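Local coordinates for leucine aminopeptidase (Fimbriiglobus ruber, PDB 7D1B), which probably acts as a zinc-dependent glutaminyl cyclase of the M28 peptidase family, converting N-terminal glutamine of peptides to pyroglutamate, at residues T133-H138 with E187-D192. Sequence-based numbering, arbitrary orientation.
Sequences TRPAAH and EEYILD. With ZN (zinc ion), chain B.
Arg134 and Glu188 bring their loops closest, with CA atoms 5.4 Å apart, and the backbones meet there through a CA-H...O contact from Arg134 CA to Glu188 O. Past this point the chain of Arg134 runs extended from CG to NE, CG anti to the backbone N (chi1 -163°), before the guanidinium turns (chi4 97°), and crosses the Glu188 side chain at about a right angle. Its NH2 donates to Glu188 OE1 at 2.9 Å, closing a salt bridge; the oxygen lies in the guanidinium plane, but the donor reaches it from the anti side, well out of the carboxylate plane. Glu188 OE2 binds the zinc ion at 1.9 Å and also takes a bond from a water that accepts from Arg134 N. These are the loops after strands 123-130 and 178-184 of the mixed alpha/beta fold of the M28 zinc exopeptidase family, and Asp155 and His309 complete the protein's share of the metal site. Arg134 is thus a second-shell residue, and its charge probably polarises the ligand carboxylate. Tyr204 is a further partner of NH2, while NE and NH1 both point at His138 ND1, the NE bond being 2.9 Å long and in the imidazole plane; together they fix the guanidinium's rotation. Ile190 CG1 lies over one guanidinium face, and Ile190 O sits at the His138 ring edge, 3.3 Å from CE1. Farther out, Pro135 CG packs on Leu191 CD2 at 3.8 Å, and a water links His138 NE2 to Leu191 O.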
loop_
_atom_site.group_PDB
_atom_site.type_symbol
_atom_site.label_atom_id
_atom_site.label_comp_id
_atom_site.label_asym_id
_atom_site.label_seq_id
_atom_site.Cartn_x
_atom_site.Cartn_y
_atom_site.Cartn_z
ATOM N N THR A 133 -4.017 -8.839 7.183
ATOM C CA THR A 133 -5.114 -9.383 6.394
ATOM C C THR A 133 -6.379 -9.412 7.236
ATOM O O THR A 133 -6.341 -9.678 8.445
ATOM C CB THR A 133 -4.796 -10.753 5.782
ATOM O OG1 THR A 133 -4.523 -11.722 6.809
ATOM C CG2 THR A 133 -3.598 -10.659 4.833
ATOM N N ARG A 134 -7.501 -9.140 6.593
ATOM C CA ARG A 134 -8.774 -9.095 7.292
ATOM C C ARG A 134 -9.082 -10.469 7.889
ATOM O O ARG A 134 -8.820 -11.494 7.252
ATOM C CB ARG A 134 -9.864 -8.730 6.295
ATOM C CG ARG A 134 -11.144 -8.245 6.928
ATOM C CD ARG A 134 -12.159 -7.879 5.845
ATOM N NE ARG A 134 -13.419 -7.460 6.431
ATOM C CZ ARG A 134 -13.799 -6.206 6.652
ATOM N NH1 ARG A 134 -14.972 -5.981 7.245
ATOM N NH2 ARG A 134 -13.017 -5.184 6.324
ATOM N N PRO A 135 -9.650 -10.535 9.095
ATOM C CA PRO A 135 -9.858 -11.854 9.713
ATOM C C PRO A 135 -10.784 -12.760 8.931
ATOM O O PRO A 135 -10.639 -13.985 9.021
ATOM C CB PRO A 135 -10.399 -11.514 11.110
ATOM C CG PRO A 135 -9.753 -10.168 11.410
ATOM C CD PRO A 135 -9.809 -9.442 10.073
ATOM N N ALA A 136 -11.729 -12.209 8.175
ATOM C CA ALA A 136 -12.681 -13.027 7.443
ATOM C C ALA A 136 -13.024 -12.345 6.131
ATOM O O ALA A 136 -12.951 -11.116 6.011
ATOM C CB ALA A 136 -13.975 -13.255 8.244
ATOM N N ALA A 137 -13.427 -13.166 5.159
ATOM C CA ALA A 137 -13.892 -12.688 3.855
ATOM C C ALA A 137 -15.353 -12.268 4.019
ATOM O O ALA A 137 -16.291 -12.984 3.665
ATOM C CB ALA A 137 -13.734 -13.784 2.810
ATOM N N HIS A 138 -15.547 -11.074 4.582
ATOM C CA HIS A 138 -16.879 -10.672 5.030
ATOM C C HIS A 138 -17.862 -10.379 3.901
ATOM O O HIS A 138 -19.052 -10.201 4.191
ATOM C CB HIS A 138 -16.807 -9.462 5.954
ATOM C CG HIS A 138 -16.329 -9.780 7.332
ATOM N ND1 HIS A 138 -15.238 -9.154 7.896
ATOM C CD2 HIS A 138 -16.807 -10.636 8.266
ATOM C CE1 HIS A 138 -15.073 -9.605 9.129
ATOM N NE2 HIS A 138 -16.004 -10.513 9.374
ATOM N N GLU A 187 -4.913 -2.158 9.339
ATOM C CA GLU A 187 -5.879 -1.428 8.528
ATOM C C GLU A 187 -7.280 -1.987 8.718
ATOM O O GLU A 187 -8.248 -1.227 8.774
ATOM C CB GLU A 187 -5.517 -1.449 7.049
ATOM C CG GLU A 187 -6.423 -0.532 6.227
ATOM C CD GLU A 187 -7.279 -1.256 5.269
ATOM O OE1 GLU A 187 -6.913 -2.360 4.822
ATOM O OE2 GLU A 187 -8.346 -0.700 4.960
ATOM N N GLU A 188 -7.412 -3.309 8.781
ATOM C CA GLU A 188 -8.734 -3.919 8.827
ATOM C C GLU A 188 -8.706 -5.191 9.674
ATOM O O GLU A 188 -9.066 -6.293 9.234
ATOM C CB GLU A 188 -9.339 -4.087 7.434
ATOM C CG GLU A 188 -8.545 -4.909 6.458
ATOM C CD GLU A 188 -9.266 -4.981 5.119
ATOM O OE1 GLU A 188 -10.478 -4.599 5.056
ATOM O OE2 GLU A 188 -8.644 -5.386 4.100
ATOM N N TYR A 189 -8.342 -5.003 10.944
ATOM C CA TYR A 189 -8.402 -6.047 11.959
ATOM C C TYR A 189 -9.846 -6.156 12.449
ATOM O O TYR A 189 -10.182 -5.849 13.596
ATOM C CB TYR A 189 -7.418 -5.696 13.069
ATOM C CG TYR A 189 -7.362 -6.672 14.217
ATOM C CD1 TYR A 189 -7.053 -8.006 14.009
ATOM C CD2 TYR A 189 -7.605 -6.248 15.519
ATOM C CE1 TYR A 189 -7.003 -8.907 15.072
ATOM C CE2 TYR A 189 -7.546 -7.134 16.586
ATOM C CZ TYR A 189 -7.236 -8.470 16.354
ATOM O OH TYR A 189 -7.154 -9.384 17.382
ATOM N N ILE A 190 -10.724 -6.563 11.535
ATOM C CA ILE A 190 -12.165 -6.481 11.756
ATOM C C ILE A 190 -12.658 -7.837 12.244
ATOM O O ILE A 190 -12.840 -8.777 11.457
ATOM C CB ILE A 190 -12.913 -6.027 10.501
ATOM C CG1 ILE A 190 -12.337 -4.718 9.951
ATOM C CG2 ILE A 190 -14.420 -5.916 10.803
ATOM C CD1 ILE A 190 -12.239 -3.551 10.949
ATOM N N LEU A 191 -12.882 -7.941 13.555
ATOM C CA LEU A 191 -13.446 -9.150 14.134
ATOM C C LEU A 191 -14.961 -9.090 14.158
ATOM O O LEU A 191 -15.621 -10.121 13.991
ATOM C CB LEU A 191 -12.867 -9.370 15.540
ATOM C CG LEU A 191 -11.341 -9.568 15.554
ATOM C CD1 LEU A 191 -10.770 -9.479 16.968
ATOM C CD2 LEU A 191 -10.950 -10.895 14.903
ATOM N N ASP A 192 -15.510 -7.905 14.365
ATOM C CA ASP A 192 -16.946 -7.661 14.345
ATOM C C ASP A 192 -17.209 -6.688 13.210
ATOM O O ASP A 192 -16.827 -5.508 13.313
ATOM C CB ASP A 192 -17.357 -7.043 15.679
ATOM C CG ASP A 192 -18.755 -6.476 15.656
ATOM O OD1 ASP A 192 -19.556 -6.872 14.776
ATOM O OD2 ASP A 192 -19.072 -5.645 16.549
HETATM ZN ZN ZN B . -9.751 -5.297 2.496
HETATM O O HOH W 1 -7.124 -7.738 4.145
HETATM O O HOH W 2 -16.324 -11.824 11.833
HETATM O O HOH W 3 -10.159 -3.483 1.507
#